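Local coordinates for protein glycoside transferase (Listeria monocytogenes, PDB 6R2M) that probably acts outside the cell as a glycoside hydrolase on exopolysaccharide, at residues Y48-I53 and K78-E83; I87-E90 and T96-A99; Q182-D187 and E197-A202; D187-E192 and A246-E251. One frame throughout, in Å; residues are numbered along the deposited sequence.

How the interactions relate
The four contacts fall into two pairs in a mainly helical chain. Interactions 1 and 2 have centres about 7 Å apart and meet through the backbone: Ala-50 N lies 2.8 Å from Trp-89 O, and Phe-80 O lies 2.9 Å from Lys-88 N, both probable hydrogen bonds. Interactions 3 and 4, with centres about 11 Å apart, share Asp-187 and are joined where Ala-202 N lies 2.8 Å from Glu-192 OE1. Interactions 1 and 4 lie on opposite sides of the chain's centre, their own centres about 31 Å apart. Together they illustrate how loops are packed on helices and short strands; no ligand lies among their atoms.

Interaction 1: Y48-I53 and K78-E83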
loop_
_atom_site.group_PDB
_atom_site.type_symbol
_atom_site.label_atom_id
_atom_site.label_comp_id
_atom_site.label_asym_id
_atom_site.label_seq_id
_atom_site.Cartn_x
_atom_site.Cartn_y
_atom_site.Cartn_z
ATOM N N TYR A 48 -12.215 -6.845 7.434
ATOM C CA TYR A 48 -12.061 -7.402 6.093
ATOM C C TYR A 48 -11.779 -6.231 5.157
ATOM O O TYR A 48 -12.692 -5.626 4.603
ATOM C CB TYR A 48 -13.307 -8.182 5.683
ATOM C CG TYR A 48 -13.747 -9.130 6.769
ATOM C CD1 TYR A 48 -13.025 -10.286 7.035
ATOM C CD2 TYR A 48 -14.856 -8.845 7.548
ATOM C CE1 TYR A 48 -13.415 -11.152 8.054
ATOM C CE2 TYR A 48 -15.255 -9.699 8.558
ATOM C CZ TYR A 48 -14.531 -10.844 8.806
ATOM O OH TYR A 48 -14.932 -11.698 9.813
ATOM N N LEU A 49 -10.491 -5.936 4.975
ATOM C CA LEU A 49 -10.031 -4.656 4.437
ATOM C C LEU A 49 -9.861 -4.695 2.920
ATOM O O LEU A 49 -9.363 -5.677 2.367
ATOM C CB LEU A 49 -8.687 -4.274 5.068
ATOM C CG LEU A 49 -8.681 -4.162 6.601
ATOM C CD1 LEU A 49 -7.253 -4.103 7.118
ATOM C CD2 LEU A 49 -9.429 -2.910 7.018
ATOM N N ALA A 50 -10.272 -3.606 2.249
ATOM C CA ALA A 50 -9.925 -3.456 0.840
ATOM C C ALA A 50 -8.420 -3.471 0.657
ATOM O O ALA A 50 -7.918 -3.916 -0.388
ATOM C CB ALA A 50 -10.529 -2.163 0.268
ATOM N N GLU A 51 -7.693 -2.982 1.661
ATOM C CA GLU A 51 -6.242 -3.015 1.648
ATOM C C GLU A 51 -5.732 -4.444 1.512
ATOM O O GLU A 51 -4.849 -4.730 0.688
ATOM C CB GLU A 51 -5.739 -2.369 2.937
ATOM C CG GLU A 51 -4.252 -2.446 3.159
ATOM C CD GLU A 51 -3.894 -1.829 4.482
ATOM O OE1 GLU A 51 -4.031 -2.516 5.513
ATOM O OE2 GLU A 51 -3.504 -0.652 4.483
ATOM N N SER A 52 -6.297 -5.357 2.299
ATOM C CA SER A 52 -5.828 -6.737 2.295
ATOM C C SER A 52 -6.121 -7.433 0.971
ATOM O O SER A 52 -5.232 -8.077 0.399
ATOM C CB SER A 52 -6.444 -7.519 3.450
ATOM O OG SER A 52 -6.167 -6.894 4.676
ATOM N N ILE A 53 -7.358 -7.325 0.462
ATOM C CA ILE A 53 -7.667 -8.002 -0.797
ATOM C C ILE A 53 -6.845 -7.397 -1.931
ATOM O O ILE A 53 -6.364 -8.122 -2.808
ATOM C CB ILE A 53 -9.190 -7.999 -1.088
ATOM C CG1 ILE A 53 -9.519 -8.907 -2.278
ATOM C CG2 ILE A 53 -9.720 -6.585 -1.349
ATOM C CD1 ILE A 53 -11.028 -9.125 -2.483
ATOM N N LYS A 78 -18.491 -8.817 -5.190
ATOM C CA LYS A 78 -19.670 -9.153 -4.407
ATOM C C LYS A 78 -19.693 -8.499 -3.036
ATOM O O LYS A 78 -20.777 -8.355 -2.461
ATOM C CB LYS A 78 -19.783 -10.669 -4.264
ATOM C CG LYS A 78 -19.848 -11.369 -5.613
ATOM C CD LYS A 78 -20.763 -12.581 -5.584
ATOM C CE LYS A 78 -20.318 -13.633 -6.582
ATOM N NZ LYS A 78 -19.433 -14.627 -5.931
ATOM N N ASN A 79 -18.545 -8.088 -2.498
ATOM C CA ASN A 79 -18.500 -7.614 -1.125
ATOM C C ASN A 79 -17.989 -6.198 -0.960
ATOM O O ASN A 79 -18.248 -5.599 0.088
ATOM C CB ASN A 79 -17.632 -8.541 -0.254
ATOM C CG ASN A 79 -18.194 -9.946 -0.160
ATOM O OD1 ASN A 79 -19.060 -10.221 0.670
ATOM N ND2 ASN A 79 -17.723 -10.840 -1.029
ATOM N N PHE A 80 -17.273 -5.644 -1.942
ATOM C CA PHE A 80 -16.629 -4.348 -1.761
ATOM C C PHE A 80 -17.136 -3.276 -2.710
ATOM O O PHE A 80 -17.246 -2.110 -2.309
ATOM C CB PHE A 80 -15.110 -4.471 -1.937
ATOM C CG PHE A 80 -14.416 -5.247 -0.845
ATOM C CD1 PHE A 80 -14.295 -6.627 -0.922
ATOM C CD2 PHE A 80 -13.864 -4.592 0.247
ATOM C CE1 PHE A 80 -13.633 -7.347 0.079
ATOM C CE2 PHE A 80 -13.205 -5.312 1.255
ATOM C CZ PHE A 80 -13.095 -6.683 1.162
ATOM N N ILE A 81 -17.451 -3.617 -3.956
ATOM C CA ILE A 81 -17.780 -2.609 -4.961
ATOM C C ILE A 81 -19.264 -2.282 -4.902
ATOM O O ILE A 81 -20.116 -3.176 -5.010
ATOM C CB ILE A 81 -17.377 -3.076 -6.364
ATOM C CG1 ILE A 81 -15.868 -3.325 -6.393
ATOM C CG2 ILE A 81 -17.758 -1.999 -7.377
ATOM C CD1 ILE A 81 -15.376 -3.920 -7.688
ATOM N N THR A 82 -19.575 -1.000 -4.744
ATOM C CA THR A 82 -20.966 -0.565 -4.714
ATOM C C THR A 82 -21.546 -0.489 -6.121
ATOM O O THR A 82 -20.841 -0.598 -7.127
ATOM C CB THR A 82 -21.099 0.794 -4.042
ATOM O OG1 THR A 82 -20.534 1.807 -4.889
ATOM C CG2 THR A 82 -20.416 0.783 -2.680
ATOM N N GLU A 83 -22.857 -0.252 -6.184
ATOM C CA GLU A 83 -23.502 -0.142 -7.485
ATOM C C GLU A 83 -23.061 1.102 -8.247
ATOM O O GLU A 83 -23.184 1.128 -9.475
ATOM C CB GLU A 83 -25.023 -0.167 -7.324
ATOM C CG GLU A 83 -25.629 1.088 -6.723
ATOM C CD GLU A 83 -27.119 0.939 -6.458
ATOM O OE1 GLU A 83 -27.787 0.175 -7.191
ATOM O OE2 GLU A 83 -27.622 1.588 -5.514
#
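Phe-80 presses its ring against the start of helix 50-62, and nearly all the packing between 48-53 and 78-83 is built on that one side chain. The tight part gathers round Phe-80 CE2. Tyr-48 O comes in near the ring plane, 3.4 Å from Phe-80 CE2, and Ala-50 N approaches the same carbon obliquely at 3.5 Å. Looser apolar packing follows: Ala-50 CB sits 4.1 Å from Phe-80 CD2, while Ile-53 lays CG2 over one face, 4.2 Å above the plane and offset toward the rim. Ile-53 can also reach with CD1, which touches Phe-80 CE1 at 4.1 Å, because CG1 stands opposite its backbone N (chi1 -171°). Toward the outside the contact thins. The end of Tyr-48, a partly exposed residue, leads away; its nearest side-chain atom, CB, stays 4.8 Å from Phe-80 CZ, and its side chain packs on Val-38. Leu-49, the N-cap residue, offers mainly its backbone. The chemistry is that of a buried aromatic ring packed by dispersion against a helix start, its weakly positive edge facing a carbonyl oxygen, while backbone hydrogen bonds from Tyr-48, Ala-50 and Phe-80 run to the neighbouring loop, to Ala-91, Trp-89 and Lys-88.

Interaction 2: I87-E90 and T96-A99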
loop_
_atom_site.group_PDB
_atom_site.type_symbol
_atom_site.label_atom_id
_atom_site.label_comp_id
_atom_site.label_asym_id
_atom_site.label_seq_id
_atom_site.Cartn_x
_atom_site.Cartn_y
_atom_site.Cartn_z
ATOM N N ILE A 87 -15.297 1.515 -4.002
ATOM C CA ILE A 87 -14.747 0.367 -3.277
ATOM C C ILE A 87 -14.807 0.709 -1.794
ATOM O O ILE A 87 -14.093 1.604 -1.332
ATOM C CB ILE A 87 -13.307 0.032 -3.706
ATOM C CG1 ILE A 87 -13.229 -0.333 -5.189
ATOM C CG2 ILE A 87 -12.778 -1.150 -2.872
ATOM C CD1 ILE A 87 -11.798 -0.539 -5.694
ATOM N N LYS A 88 -15.673 0.017 -1.042
ATOM C CA LYS A 88 -15.696 0.182 0.410
ATOM C C LYS A 88 -14.325 -0.130 1.004
ATOM O O LYS A 88 -13.701 -1.127 0.642
ATOM C CB LYS A 88 -16.729 -0.756 1.029
ATOM C CG LYS A 88 -18.160 -0.470 0.673
ATOM C CD LYS A 88 -19.028 -1.509 1.354
ATOM C CE LYS A 88 -20.502 -1.253 1.139
ATOM N NZ LYS A 88 -21.294 -2.305 1.829
ATOM N N TRP A 89 -13.856 0.708 1.938
ATOM C CA TRP A 89 -12.535 0.435 2.511
ATOM C C TRP A 89 -12.546 -0.818 3.384
ATOM O O TRP A 89 -11.487 -1.411 3.602
ATOM C CB TRP A 89 -12.004 1.656 3.288
ATOM C CG TRP A 89 -12.651 1.901 4.617
ATOM C CD1 TRP A 89 -13.738 2.694 4.872
ATOM C CD2 TRP A 89 -12.247 1.358 5.885
ATOM N NE1 TRP A 89 -14.029 2.675 6.220
ATOM C CE2 TRP A 89 -13.131 1.862 6.860
ATOM C CE3 TRP A 89 -11.215 0.504 6.294
ATOM C CZ2 TRP A 89 -13.030 1.527 8.214
ATOM C CZ3 TRP A 89 -11.114 0.175 7.642
ATOM C CH2 TRP A 89 -12.015 0.683 8.585
ATOM N N GLU A 90 -13.716 -1.248 3.869
ATOM C CA GLU A 90 -13.858 -2.574 4.469
ATOM C C GLU A 90 -15.254 -3.098 4.159
ATOM O O GLU A 90 -16.180 -2.334 3.865
ATOM C CB GLU A 90 -13.574 -2.559 5.983
ATOM C CG GLU A 90 -14.626 -1.883 6.844
ATOM C CD GLU A 90 -14.318 -2.016 8.333
ATOM O OE1 GLU A 90 -13.517 -2.911 8.700
ATOM O OE2 GLU A 90 -14.871 -1.226 9.125
ATOM N N THR A 96 -19.398 3.440 4.575
ATOM C CA THR A 96 -19.948 4.391 3.617
ATOM C C THR A 96 -18.870 5.158 2.869
ATOM O O THR A 96 -19.196 6.129 2.179
ATOM C CB THR A 96 -20.886 5.390 4.306
ATOM O OG1 THR A 96 -20.165 6.114 5.309
ATOM C CG2 THR A 96 -22.073 4.664 4.944
ATOM N N THR A 97 -17.603 4.772 3.006
ATOM C CA THR A 97 -16.492 5.482 2.394
ATOM C C THR A 97 -15.539 4.502 1.725
ATOM O O THR A 97 -15.481 3.317 2.072
ATOM C CB THR A 97 -15.701 6.306 3.433
ATOM O OG1 THR A 97 -15.356 5.463 4.539
ATOM C CG2 THR A 97 -16.529 7.448 3.977
ATOM N N ASN A 98 -14.782 5.029 0.760
ATOM C CA ASN A 98 -13.621 4.354 0.198
ATOM C C ASN A 98 -12.370 4.799 0.963
ATOM O O ASN A 98 -12.448 5.490 1.980
ATOM C CB ASN A 98 -13.501 4.676 -1.293
ATOM C CG ASN A 98 -13.149 6.134 -1.531
ATOM O OD1 ASN A 98 -13.561 7.001 -0.769
ATOM N ND2 ASN A 98 -12.345 6.406 -2.561
ATOM N N ALA A 99 -11.196 4.413 0.466
ATOM C CA ALA A 99 -9.918 5.018 0.843
ATOM C C ALA A 99 -9.093 5.044 -0.428
ATOM O O ALA A 99 -8.897 3.988 -1.040
ATOM C CB ALA A 99 -9.207 4.220 1.945
HETATM O O HOH W 1 -11.369 1.779 -0.951
#
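The backbones of 87-90 and 96-99 come closest at Lys-88 and Asn-98, whose CA atoms are 4.7 Å apart, and are tied by one direct bond, Trp-89 N to Thr-97 O (3.1 Å, 158° at the hydrogen), lying in the carbonyl plane. Water 1 spans the neighbouring gap, donating to Ile-87 O at 2.8 Å and accepting from Ala-99 N, so the water bridges the two backbones beside the direct bond. A CA-H...O contact from Asn-98 CA to Ile-87 O (3.2 Å) adds to the closeness. Among the side chains, Trp-89 and Thr-97 run side by side and point the same way. Thr-97 OG1 meets the indole at its edge, near the ring plane and 3.2 Å from Trp-89 CD1; chi1 of 74° puts the indole CG between backbone N and carbonyl carbon, bringing CD1 beside that hydroxyl. Trp-89 CB packs on Ala-99 CB at 4.0 Å, and Glu-90 CG lies over one indole face. Asn-98 touches Ile-87 O with CB at 3.1 Å, while its amide bonds to Tyr-147 N and Asp-103 OD2. The contact thus draws together two parts of the loop between helices 66-79 and 100-116: Ala-99 occupies the N-cap position of the latter, Ile-87 packs on its Asp-103 and Ile-106, Asn-98 reaches strand 147-148, and Trp-89 bonds through its backbone to Ala-50 at the start of helix 50-62.

Interaction 3: Q182-D187 and E197-A202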
loop_
_atom_site.group_PDB
_atom_site.type_symbol
_atom_site.label_atom_id
_atom_site.label_comp_id
_atom_site.label_asym_id
_atom_site.label_seq_id
_atom_site.Cartn_x
_atom_site.Cartn_y
_atom_site.Cartn_z
ATOM N N GLN A 182 4.834 17.528 -4.220
ATOM C CA GLN A 182 5.934 18.320 -4.762
ATOM C C GLN A 182 6.484 19.321 -3.760
ATOM O O GLN A 182 7.644 19.729 -3.901
ATOM C CB GLN A 182 5.484 19.084 -6.004
ATOM C CG GLN A 182 5.302 18.212 -7.225
ATOM C CD GLN A 182 4.542 18.926 -8.339
ATOM O OE1 GLN A 182 4.050 20.034 -8.151
ATOM N NE2 GLN A 182 4.436 18.282 -9.496
ATOM N N THR A 183 5.698 19.719 -2.765
ATOM C CA THR A 183 6.068 20.839 -1.904
ATOM C C THR A 183 6.217 20.469 -0.432
ATOM O O THR A 183 6.599 21.331 0.371
ATOM C CB THR A 183 5.052 21.980 -2.057
ATOM O OG1 THR A 183 3.726 21.531 -1.735
ATOM C CG2 THR A 183 5.043 22.476 -3.496
ATOM N N VAL A 184 5.945 19.217 -0.056
ATOM C CA VAL A 184 6.099 18.801 1.336
ATOM C C VAL A 184 7.578 18.806 1.716
ATOM O O VAL A 184 8.465 18.581 0.875
ATOM C CB VAL A 184 5.466 17.410 1.549
ATOM C CG1 VAL A 184 6.239 16.342 0.790
ATOM C CG2 VAL A 184 5.382 17.058 3.026
ATOM N N ASN A 185 7.845 19.094 2.994
ATOM C CA ASN A 185 9.174 19.035 3.581
ATOM C C ASN A 185 9.220 17.961 4.658
ATOM O O ASN A 185 8.200 17.599 5.248
ATOM C CB ASN A 185 9.571 20.383 4.207
ATOM C CG ASN A 185 9.732 21.463 3.176
ATOM O OD1 ASN A 185 10.260 21.215 2.091
ATOM N ND2 ASN A 185 9.258 22.656 3.486
ATOM N N ALA A 186 10.425 17.452 4.900
ATOM C CA ALA A 186 10.705 16.589 6.042
ATOM C C ALA A 186 11.754 17.257 6.926
ATOM O O ALA A 186 12.700 17.865 6.422
ATOM C CB ALA A 186 11.192 15.212 5.578
ATOM N N ASP A 187 11.583 17.164 8.253
ATOM C CA ASP A 187 12.522 17.882 9.123
ATOM C C ASP A 187 12.755 17.225 10.485
ATOM O O ASP A 187 12.602 17.883 11.526
ATOM C CB ASP A 187 12.036 19.320 9.320
ATOM C CG ASP A 187 13.129 20.245 9.838
ATOM O OD1 ASP A 187 14.320 19.979 9.570
ATOM O OD2 ASP A 187 12.789 21.232 10.532
ATOM N N GLU A 197 -4.796 23.728 2.081
ATOM C CA GLU A 197 -3.602 24.183 1.374
ATOM C C GLU A 197 -2.379 24.342 2.288
ATOM O O GLU A 197 -1.398 24.992 1.906
ATOM C CB GLU A 197 -3.892 25.483 0.612
ATOM C CG GLU A 197 -5.147 25.366 -0.257
ATOM C CD GLU A 197 -5.498 26.649 -0.985
ATOM O OE1 GLU A 197 -4.675 27.116 -1.800
ATOM O OE2 GLU A 197 -6.602 27.187 -0.749
ATOM N N GLN A 198 -2.397 23.728 3.474
ATOM C CA GLN A 198 -1.276 23.767 4.403
ATOM C C GLN A 198 -0.940 22.351 4.855
ATOM O O GLN A 198 -1.738 21.423 4.717
ATOM C CB GLN A 198 -1.580 24.630 5.636
ATOM C CG GLN A 198 -1.757 26.105 5.342
ATOM C CD GLN A 198 -2.603 26.785 6.398
ATOM O OE1 GLN A 198 -2.094 27.225 7.429
ATOM N NE2 GLN A 198 -3.907 26.865 6.149
ATOM N N PHE A 199 0.245 22.204 5.433
ATOM C CA PHE A 199 0.728 20.923 5.930
ATOM C C PHE A 199 0.679 20.888 7.447
ATOM O O PHE A 199 0.973 21.890 8.111
ATOM C CB PHE A 199 2.161 20.664 5.485
ATOM C CG PHE A 199 2.320 20.481 4.007
ATOM C CD1 PHE A 199 2.057 19.253 3.415
ATOM C CD2 PHE A 199 2.749 21.528 3.210
ATOM C CE1 PHE A 199 2.235 19.080 2.054
ATOM C CE2 PHE A 199 2.919 21.363 1.844
ATOM C CZ PHE A 199 2.667 20.131 1.266
ATOM N N GLN A 200 0.341 19.723 7.988
ATOM C CA GLN A 200 0.355 19.502 9.423
ATOM C C GLN A 200 0.794 18.069 9.691
ATOM O O GLN A 200 0.742 17.207 8.811
ATOM C CB GLN A 200 -1.027 19.759 10.041
ATOM C CG GLN A 200 -2.090 18.767 9.576
ATOM C CD GLN A 200 -3.208 19.379 8.738
ATOM O OE1 GLN A 200 -2.960 20.125 7.787
ATOM N NE2 GLN A 200 -4.450 19.017 9.061
ATOM N N TYR A 201 1.252 17.828 10.917
ATOM C CA TYR A 201 1.592 16.473 11.322
ATOM C C TYR A 201 0.338 15.720 11.754
ATOM O O TYR A 201 -0.645 16.301 12.221
ATOM C CB TYR A 201 2.636 16.467 12.450
ATOM C CG TYR A 201 4.041 16.892 12.011
ATOM C CD1 TYR A 201 4.880 16.016 11.320
ATOM C CD2 TYR A 201 4.517 18.170 12.287
ATOM C CE1 TYR A 201 6.154 16.411 10.912
ATOM C CE2 TYR A 201 5.783 18.562 11.902
ATOM C CZ TYR A 201 6.604 17.677 11.223
ATOM O OH TYR A 201 7.867 18.076 10.832
ATOM N N ALA A 202 0.386 14.401 11.586
ATOM C CA ALA A 202 -0.771 13.572 11.887
ATOM C C ALA A 202 -1.017 13.476 13.386
ATOM O O ALA A 202 -2.168 13.324 13.820
ATOM C CB ALA A 202 -0.574 12.178 11.293
HETATM O O HOH W 2 8.361 18.578 8.080
#
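Tyr-201 OH and water 2 form the shortest polar link between 182-187 and 197-202, 2.8 Å long, and the water passes the connection on by donating to Asn-185 O at 3.0 Å. The second segment carries the outer strand, 198-200, of a three-stranded antiparallel sheet, where it forms a tight beta-hairpin with strand 193-195; the first is the chain leaving helix 179-183. The contact therefore sets a helix end and its exit loop against a side chain of the outer strand. Tyr-201 has further company: its hydroxyl makes a weak hydrogen bond to Phe-189 O, and its ring takes part in a cation-pi interaction with Arg-250.

Phe-199 carries the apolar half. Its ring is approached in two different ways by consecutive residues, both of whose side chains cross it at about a right angle. Val-184 comes over the face, with its CA 4.1 Å from the ring centroid and 28° off the normal, a CH-pi contact reinforced where Val-184 CB lies 3.7 Å from Phe-199 CE1. Thr-183 instead stands at the edge, its OG1 in the ring plane. That hydroxyl is held by Leu-179 O one helical turn back, and chi1 of 58°, which places OG1 between the backbone N and carbonyl carbon, suits this bond. Phe-194, in the adjacent strand, meets Phe-199 edge-to-face. On the exposed side stands Thr-183, whose OG1 lies 3.5 Å from Phe-199 CZ.

Interaction 4: D187-E192 and A246-E251; sequences DPFFTE and ARYQRE
Phe-189 and Tyr-248 open the apolar account of 187-192 against 246-251. The two side chains cross at about a right angle, and Phe-189 CZ rests 3.8 Å from Tyr-248 CB, so the phenylalanine meets the root of the tyrosine rather than its far end. Phe-189 CG stands opposite its own carbonyl carbon (chi1 -53°), sending the ring out toward the strand. A second apolar touch comes from an arginine: Arg-250 CG lies 3.7 Å from Phe-189 CD2, this one methylene doing the packing while the guanidinium plane is turned 79° from the ring. Pro-188, preceded by a cis peptide bond, sets its CG over one face of Phe-189, 3.9 Å above the plane.

Aromatic interactions extend the group. Phe-233, in helix 228-241, meets both Phe-189 and Tyr-248 edge-to-face, which joins the two segments through a third ring.

The polar bonds run mostly to other parts of the chain. Within the loop, Asp-187 N donates to Phe-189 O at 3.0 Å, a bond that spans the cis proline. Tyr-248 carries its hydroxyl away to Glu-237 OE1, and the chain of Arg-250, bent at chi3, delivers NH1 to Asp-203 O. Glu-192 OE1 accepts from Ala-202 N and stays 5.2 Å from Arg-250 NH1, too far for a salt bridge, though the opposite charges probably attract weakly.

Taken together, this is an aromatic cluster of Phe-189, Tyr-248 and Phe-233 packing the loop beside the two-stranded antiparallel pair 206-208 and 247-249, in a mainly helical chain.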
loop_
_atom_site.group_PDB
_atom_site.type_symbol
_atom_site.label_atom_id
_atom_site.label_comp_id
_atom_site.label_asym_id
_atom_site.label_seq_id
_atom_site.Cartn_x
_atom_site.Cartn_y
_atom_site.Cartn_z
ATOM N N ASP A 187 11.583 17.164 8.253
ATOM C CA ASP A 187 12.522 17.882 9.123
ATOM C C ASP A 187 12.755 17.225 10.485
ATOM O O ASP A 187 12.602 17.883 11.526
ATOM C CB ASP A 187 12.036 19.320 9.320
ATOM C CG ASP A 187 13.129 20.245 9.838
ATOM O OD1 ASP A 187 14.320 19.979 9.570
ATOM O OD2 ASP A 187 12.789 21.232 10.532
ATOM N N PRO A 188 13.175 15.952 10.535
ATOM C CA PRO A 188 13.511 15.070 9.409
ATOM C C PRO A 188 12.334 14.208 8.946
ATOM O O PRO A 188 12.508 13.420 8.019
ATOM C CB PRO A 188 14.630 14.200 9.991
ATOM C CG PRO A 188 14.199 14.029 11.419
ATOM C CD PRO A 188 13.495 15.314 11.825
ATOM N N PHE A 189 11.168 14.358 9.576
ATOM C CA PHE A 189 9.980 13.604 9.210
ATOM C C PHE A 189 9.033 14.462 8.389
ATOM O O PHE A 189 8.955 15.679 8.565
ATOM C CB PHE A 189 9.257 13.093 10.452
ATOM C CG PHE A 189 10.142 12.326 11.382
ATOM C CD1 PHE A 189 10.582 11.048 11.045
ATOM C CD2 PHE A 189 10.525 12.876 12.602
ATOM C CE1 PHE A 189 11.405 10.331 11.908
ATOM C CE2 PHE A 189 11.345 12.158 13.470
ATOM C CZ PHE A 189 11.778 10.885 13.115
ATOM N N PHE A 190 8.302 13.801 7.497
ATOM C CA PHE A 190 7.324 14.486 6.664
ATOM C C PHE A 190 6.112 14.892 7.491
ATOM O O PHE A 190 5.645 14.129 8.346
ATOM C CB PHE A 190 6.839 13.575 5.542
ATOM C CG PHE A 190 7.870 13.262 4.508
ATOM C CD1 PHE A 190 8.081 14.113 3.440
ATOM C CD2 PHE A 190 8.597 12.069 4.568
ATOM C CE1 PHE A 190 9.012 13.802 2.466
ATOM C CE2 PHE A 190 9.538 11.760 3.597
ATOM C CZ PHE A 190 9.741 12.617 2.549
ATOM N N THR A 191 5.581 16.084 7.201
ATOM C CA THR A 191 4.222 16.421 7.613
ATOM C C THR A 191 3.257 15.557 6.821
ATOM O O THR A 191 3.227 15.639 5.589
ATOM C CB THR A 191 3.918 17.888 7.331
ATOM O OG1 THR A 191 4.311 18.180 5.988
ATOM C CG2 THR A 191 4.648 18.797 8.289
ATOM N N GLU A 192 2.465 14.745 7.510
ATOM C CA GLU A 192 1.698 13.725 6.809
ATOM C C GLU A 192 0.406 14.238 6.200
ATOM O O GLU A 192 -0.143 13.570 5.316
ATOM C CB GLU A 192 1.346 12.579 7.760
ATOM C CG GLU A 192 2.563 11.886 8.350
ATOM C CD GLU A 192 2.926 12.394 9.738
ATOM O OE1 GLU A 192 2.621 13.564 10.055
ATOM O OE2 GLU A 192 3.510 11.610 10.524
ATOM N N ALA A 246 9.843 1.190 14.348
ATOM C CA ALA A 246 8.493 1.313 13.810
ATOM C C ALA A 246 7.894 2.695 14.025
ATOM O O ALA A 246 7.107 3.156 13.187
ATOM C CB ALA A 246 7.584 0.259 14.434
ATOM N N ARG A 247 8.208 3.348 15.144
ATOM C CA ARG A 247 7.623 4.645 15.463
ATOM C C ARG A 247 8.645 5.505 16.184
ATOM O O ARG A 247 9.419 4.992 16.994
ATOM C CB ARG A 247 6.385 4.511 16.352
ATOM C CG ARG A 247 5.199 3.849 15.683
ATOM C CD ARG A 247 4.165 3.466 16.694
ATOM N NE ARG A 247 2.944 2.971 16.060
ATOM C CZ ARG A 247 2.656 1.691 15.867
ATOM N NH1 ARG A 247 3.508 0.749 16.251
ATOM N NH2 ARG A 247 1.511 1.350 15.283
ATOM N N TYR A 248 8.626 6.817 15.913
ATOM C CA TYR A 248 9.546 7.743 16.555
ATOM C C TYR A 248 8.815 8.933 17.168
ATOM O O TYR A 248 7.736 9.339 16.721
ATOM C CB TYR A 248 10.597 8.278 15.566
ATOM C CG TYR A 248 11.632 7.277 15.130
ATOM C CD1 TYR A 248 11.356 6.358 14.118
ATOM C CD2 TYR A 248 12.891 7.261 15.710
ATOM C CE1 TYR A 248 12.300 5.443 13.709
ATOM C CE2 TYR A 248 13.846 6.340 15.312
ATOM C CZ TYR A 248 13.541 5.436 14.309
ATOM O OH TYR A 248 14.475 4.521 13.892
ATOM N N GLN A 249 9.426 9.490 18.207
ATOM C CA GLN A 249 8.971 10.738 18.794
ATOM C C GLN A 249 9.590 11.903 18.025
ATOM O O GLN A 249 10.808 11.954 17.831
ATOM C CB GLN A 249 9.355 10.781 20.272
ATOM C CG GLN A 249 8.719 9.672 21.088
ATOM C CD GLN A 249 7.244 9.911 21.345
ATOM O OE1 GLN A 249 6.859 10.960 21.864
ATOM N NE2 GLN A 249 6.411 8.941 20.988
ATOM N N ARG A 250 8.748 12.831 17.562
ATOM C CA ARG A 250 9.262 13.885 16.694
ATOM C C ARG A 250 10.144 14.873 17.438
ATOM O O ARG A 250 11.097 15.403 16.858
ATOM C CB ARG A 250 8.116 14.632 16.035
ATOM C CG ARG A 250 7.719 14.038 14.734
ATOM C CD ARG A 250 7.148 15.093 13.832
ATOM N NE ARG A 250 6.303 16.047 14.545
ATOM C CZ ARG A 250 5.076 15.786 14.984
ATOM N NH1 ARG A 250 4.534 14.591 14.793
ATOM N NH2 ARG A 250 4.381 16.732 15.608
ATOM N N GLU A 251 9.837 15.140 18.705
ATOM C CA GLU A 251 10.559 16.173 19.438
ATOM C C GLU A 251 11.998 15.756 19.717
ATOM O O GLU A 251 12.917 16.577 19.626
ATOM C CB GLU A 251 9.817 16.490 20.735
ATOM C CG GLU A 251 8.313 16.742 20.542
ATOM C CD GLU A 251 7.436 15.510 20.789
ATOM O OE1 GLU A 251 6.567 15.581 21.686
ATOM O OE2 GLU A 251 7.589 14.480 20.086
#